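Long-range contacts in Thiol:disulfide interchange protein DsbA (Neisseria meningitidis MC58, PDB 3DVW), which probably acts as a thiol-disulfide oxidoreductase of the periplasm, exchanging disulfide bonds with other proteins as members of the DsbA family do: residues A[35-40]-A[98-103]; A[62-67]-A[150-155]. All blocks are in the same frame, centred on the assembly; numbering follows the deposited sequence.

Contact 1: residues A[35-40]-A[98-103]; sequences FCPHCA and AMVNQK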
# COMPACT_ATOMS: atom_id res chain seq x y z
N PHE A 35 -1.92 11.49 1.63
CA PHE A 35 -2.60 12.59 2.31
C PHE A 35 -3.40 12.15 3.53
O PHE A 35 -3.92 13.00 4.25
CB PHE A 35 -3.58 13.24 1.33
CG PHE A 35 -4.37 12.26 0.56
CD1 PHE A 35 -5.30 11.44 1.19
CD2 PHE A 35 -4.15 12.09 -0.80
CE1 PHE A 35 -6.02 10.50 0.48
CE2 PHE A 35 -4.86 11.15 -1.51
CZ PHE A 35 -5.79 10.34 -0.87
N CYS A 36 -3.52 10.83 3.76
CA CYS A 36 -4.53 10.27 4.67
C CYS A 36 -3.97 10.11 6.08
O CYS A 36 -3.07 9.30 6.31
CB CYS A 36 -4.98 8.92 4.11
SG CYS A 36 -6.21 8.02 5.09
N PRO A 37 -4.50 10.86 7.05
CA PRO A 37 -4.02 10.71 8.41
C PRO A 37 -4.13 9.30 8.96
O PRO A 37 -3.23 8.87 9.68
CB PRO A 37 -4.92 11.67 9.21
CG PRO A 37 -5.36 12.64 8.25
CD PRO A 37 -5.54 11.91 6.97
N HIS A 38 -5.21 8.57 8.64
CA HIS A 38 -5.36 7.19 9.11
C HIS A 38 -4.31 6.28 8.48
O HIS A 38 -3.76 5.41 9.14
CB HIS A 38 -6.77 6.63 8.84
CG HIS A 38 -7.76 6.93 9.93
ND1 HIS A 38 -7.39 7.16 11.23
CD2 HIS A 38 -9.11 7.01 9.89
CE1 HIS A 38 -8.48 7.38 11.96
NE2 HIS A 38 -9.53 7.29 11.17
N CYS A 39 -4.04 6.47 7.19
CA CYS A 39 -2.95 5.72 6.55
C CYS A 39 -1.61 6.01 7.22
O CYS A 39 -0.78 5.10 7.39
CB CYS A 39 -2.86 6.06 5.07
SG CYS A 39 -4.31 5.49 4.15
N ALA A 40 -1.38 7.27 7.61
CA ALA A 40 -0.11 7.67 8.23
C ALA A 40 0.03 7.02 9.60
O ALA A 40 1.13 6.68 10.02
CB ALA A 40 -0.00 9.21 8.34
N ALA A 98 5.45 14.65 5.52
CA ALA A 98 5.46 15.82 4.64
C ALA A 98 4.04 16.29 4.37
O ALA A 98 3.73 17.47 4.48
CB ALA A 98 6.18 15.50 3.34
N MET A 99 3.15 15.36 4.01
CA MET A 99 1.80 15.75 3.61
C MET A 99 0.89 16.02 4.79
O MET A 99 0.21 17.05 4.81
CB MET A 99 1.18 14.68 2.72
CG MET A 99 1.93 14.51 1.41
SD MET A 99 0.92 13.90 0.04
CE MET A 99 -0.17 15.31 -0.23
N VAL A 100 0.89 15.10 5.76
CA VAL A 100 -0.06 15.15 6.86
C VAL A 100 0.32 16.17 7.93
O VAL A 100 -0.54 16.85 8.45
CB VAL A 100 -0.27 13.75 7.47
CG1 VAL A 100 -1.14 13.81 8.72
CG2 VAL A 100 -0.90 12.83 6.41
N ASN A 101 1.61 16.31 8.24
CA ASN A 101 2.03 17.22 9.32
C ASN A 101 2.69 18.51 8.86
O ASN A 101 2.55 19.55 9.52
CB ASN A 101 2.94 16.46 10.28
CG ASN A 101 2.19 15.41 11.05
OD1 ASN A 101 1.03 15.62 11.40
ND2 ASN A 101 2.83 14.29 11.32
N GLN A 102 3.41 18.48 7.75
CA GLN A 102 4.13 19.67 7.29
C GLN A 102 3.38 20.43 6.21
O GLN A 102 3.80 21.52 5.80
CB GLN A 102 5.50 19.25 6.76
CG GLN A 102 6.39 18.64 7.81
CD GLN A 102 7.58 17.91 7.21
OE1 GLN A 102 8.25 18.43 6.33
NE2 GLN A 102 7.84 16.71 7.68
N LYS A 103 2.28 19.84 5.72
CA LYS A 103 1.38 20.45 4.74
C LYS A 103 2.05 20.73 3.40
O LYS A 103 1.64 21.62 2.66
CB LYS A 103 0.72 21.71 5.34
CG LYS A 103 -0.52 21.44 6.22
CD LYS A 103 -0.46 20.16 7.05
CE LYS A 103 -1.54 20.08 8.14
NZ LYS A 103 -1.05 19.39 9.37
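V100 lays its CG2 methyl over the backbone that leads from F35 into the active-site helix, where the redox-active CxxC motif of the thioredoxin fold begins. Here the last turn of helix 88-100, part of the helical insert that marks the DsbA family, meets the start of helix 37-50. V100 CG2 approaches F35 O at 3.7 Å, and the peptide carbon of C36 and the ring nitrogen of P37 lie only slightly farther off. The torsion that sets V100 CG1 anti to its backbone N (chi1 173°) spreads the two methyls over different partners. CG2 also meets A40 CB at 4.2 Å, one turn into the helix, while CG1 lies beside P37 CB. M99 packs one step back along the chain. Its SD sits 4.0 Å from F35 N, and a bend at chi3 brings its CE against F35 CB. The F35 ring itself leads off to M70 and L73; L73, on helix 71-83, also touches M99, and F96 lies against A40 and C39. The joint is therefore made by van der Waals packing, of methyls and a thioether against main-chain atoms and the side chains of F35, P37 and A40, at the surface. C36 occupies the N-cap of helix 37-50: its SG accepts from C39 N at 3.4 Å, with an N-H...S angle of 160°. In this reduced form C36 SG stands 3.3 Å from C39 SG, with no disulfide between them. On the other side of the joint K103, with positive phi, has left the helix and curls its side chain back over the final turn, where NZ bonds to V100 O at 2.7 Å, tilted 23° from the carbonyl plane.

Contact 2: residues A[62-67]-A[150-155]; sequences EHVVWQ and FQIDGT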
# COMPACT_ATOMS: atom_id res chain seq x y z
N GLU A 62 -0.70 0.05 -3.06
CA GLU A 62 -1.25 0.77 -4.22
C GLU A 62 -1.87 2.06 -3.71
O GLU A 62 -2.67 2.04 -2.78
CB GLU A 62 -2.30 -0.07 -4.93
CG GLU A 62 -1.85 -1.46 -5.33
CD GLU A 62 -0.88 -1.53 -6.52
OE1 GLU A 62 -0.65 -0.51 -7.20
OE2 GLU A 62 -0.37 -2.64 -6.80
N HIS A 63 -1.52 3.18 -4.36
CA HIS A 63 -2.11 4.46 -4.00
C HIS A 63 -3.43 4.59 -4.74
O HIS A 63 -3.49 4.38 -5.94
CB HIS A 63 -1.17 5.60 -4.43
CG HIS A 63 -1.43 6.91 -3.74
ND1 HIS A 63 -2.56 7.67 -3.95
CD2 HIS A 63 -0.67 7.59 -2.85
CE1 HIS A 63 -2.48 8.76 -3.21
NE2 HIS A 63 -1.35 8.74 -2.53
N VAL A 64 -4.49 4.99 -4.04
CA VAL A 64 -5.77 5.22 -4.71
C VAL A 64 -5.66 6.41 -5.65
O VAL A 64 -4.85 7.30 -5.43
CB VAL A 64 -6.93 5.48 -3.71
CG1 VAL A 64 -7.20 4.24 -2.88
CG2 VAL A 64 -6.62 6.67 -2.78
N VAL A 65 -6.49 6.41 -6.69
CA VAL A 65 -6.61 7.53 -7.59
C VAL A 65 -8.10 7.87 -7.73
O VAL A 65 -8.84 7.16 -8.41
CB VAL A 65 -6.00 7.24 -8.99
CG1 VAL A 65 -6.10 8.48 -9.84
CG2 VAL A 65 -4.56 6.81 -8.88
N TRP A 66 -8.52 8.92 -7.03
CA TRP A 66 -9.91 9.33 -6.96
C TRP A 66 -10.23 10.57 -7.79
O TRP A 66 -11.39 10.97 -7.86
CB TRP A 66 -10.31 9.56 -5.51
CG TRP A 66 -10.43 8.31 -4.72
CD1 TRP A 66 -10.85 7.10 -5.16
CD2 TRP A 66 -10.17 8.16 -3.32
NE1 TRP A 66 -10.84 6.19 -4.13
CE2 TRP A 66 -10.46 6.83 -2.98
CE3 TRP A 66 -9.73 9.02 -2.31
CZ2 TRP A 66 -10.30 6.34 -1.68
CZ3 TRP A 66 -9.57 8.54 -1.03
CH2 TRP A 66 -9.88 7.22 -0.72
N GLN A 67 -9.20 11.18 -8.35
CA GLN A 67 -9.34 12.33 -9.24
C GLN A 67 -8.04 12.48 -10.03
O GLN A 67 -6.99 11.96 -9.62
CB GLN A 67 -9.65 13.60 -8.43
CG GLN A 67 -8.54 14.05 -7.48
CD GLN A 67 -8.90 15.23 -6.59
OE1 GLN A 67 -10.05 15.68 -6.56
NE2 GLN A 67 -7.91 15.70 -5.83
N PHE A 150 -12.22 -2.14 -8.73
CA PHE A 150 -12.57 -2.75 -7.45
C PHE A 150 -13.29 -1.79 -6.51
O PHE A 150 -13.60 -2.14 -5.38
CB PHE A 150 -11.34 -3.38 -6.81
CG PHE A 150 -10.79 -4.49 -7.64
CD1 PHE A 150 -11.45 -5.72 -7.69
CD2 PHE A 150 -9.66 -4.30 -8.43
CE1 PHE A 150 -10.97 -6.73 -8.52
CE2 PHE A 150 -9.18 -5.31 -9.25
CZ PHE A 150 -9.85 -6.53 -9.30
N GLN A 151 -13.59 -0.59 -7.02
CA GLN A 151 -14.36 0.42 -6.28
C GLN A 151 -13.82 0.63 -4.87
O GLN A 151 -14.55 0.57 -3.87
CB GLN A 151 -15.84 0.05 -6.25
CG GLN A 151 -16.43 -0.04 -7.65
CD GLN A 151 -17.92 -0.16 -7.64
OE1 GLN A 151 -18.46 -1.18 -7.21
NE2 GLN A 151 -18.60 0.88 -8.09
N ILE A 152 -12.52 0.89 -4.81
CA ILE A 152 -11.89 1.18 -3.54
C ILE A 152 -12.27 2.60 -3.15
O ILE A 152 -11.83 3.56 -3.78
CB ILE A 152 -10.36 1.06 -3.64
CG1 ILE A 152 -9.97 -0.29 -4.26
CG2 ILE A 152 -9.75 1.25 -2.26
CD1 ILE A 152 -10.48 -1.47 -3.46
N ASP A 153 -13.13 2.73 -2.14
CA ASP A 153 -13.71 4.04 -1.77
C ASP A 153 -13.29 4.51 -0.39
O ASP A 153 -13.84 5.49 0.12
CB ASP A 153 -15.24 4.00 -1.87
CG ASP A 153 -15.88 2.93 -1.00
OD1 ASP A 153 -15.21 2.27 -0.19
OD2 ASP A 153 -17.12 2.73 -1.14
N GLY A 154 -12.34 3.82 0.23
CA GLY A 154 -11.82 4.24 1.53
C GLY A 154 -10.38 3.79 1.71
O GLY A 154 -9.94 2.80 1.12
N THR A 155 -9.65 4.54 2.51
CA THR A 155 -8.26 4.22 2.84
C THR A 155 -8.07 4.35 4.34
O THR A 155 -8.69 5.25 4.96
CB THR A 155 -7.27 5.16 2.15
OG1 THR A 155 -7.57 6.52 2.50
CG2 THR A 155 -7.29 4.94 0.64
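W66 reaches from the loop after strand 57-63 to the backbone of I152, D153 and G154. From CB, with CG anti to the carbonyl carbon (chi1 -72°), the indole extends toward the facing loop. CD1 passes near I152 O, and the adjoining NE1 donates to that oxygen at 2.8 Å. The bond is fairly straight (159° at the hydrogen) and lies close to both the indole plane and the carbonyl plane, which helps fix the ring's rotation. Farther out, CZ2 meets D153 C at 3.7 Å and then G154 N, both obliquely, and at the tip CH2 comes to 3.7 Å from T155 CG2. One face of the indole carries V64 CG2, 3.6 Å above the ring centre. V64 CG1 does more of the work across the loops, meeting T155 CG2 tip to tip at 3.6 Å and also touching I152 CG2. V64 O, in turn, accepts on a lone pair from H63 ND1 at 2.8 Å; the bond is nearly straight and the oxygen lies in the histidine ring plane. T155 lies in the loop where thioredoxin-fold proteins carry their cis-proline. Around this site, F31 of strand 26-32 packs on V64 and I152, and helix 134-149, closed by a Schellman motif at Q151, places T147 against W66 and its hydroxyl on V65 N.

Contact 1 lies at the surface, whereas contact 2 is partly buried, with V64 and I152 enclosed and W66 at the outside. Both concern the joint between thioredoxin fold and helical insert: 98-103 ends a helix of that insert, while 62-67 and 150-155 lie where, as in other DsbA proteins, the chain leaves the thioredoxin fold for the insert and returns to it. Their chemistry differs accordingly. Contact 1 relies on van der Waals packing where one helix ends and another begins; contact 2 adds an indole hydrogen bond to a loop carbonyl. They meet at the active site, where T155 OG1 packs 3.3 Å from C36 SG, and again where F35 CE2 approaches H63 CE1 at 3.8 Å.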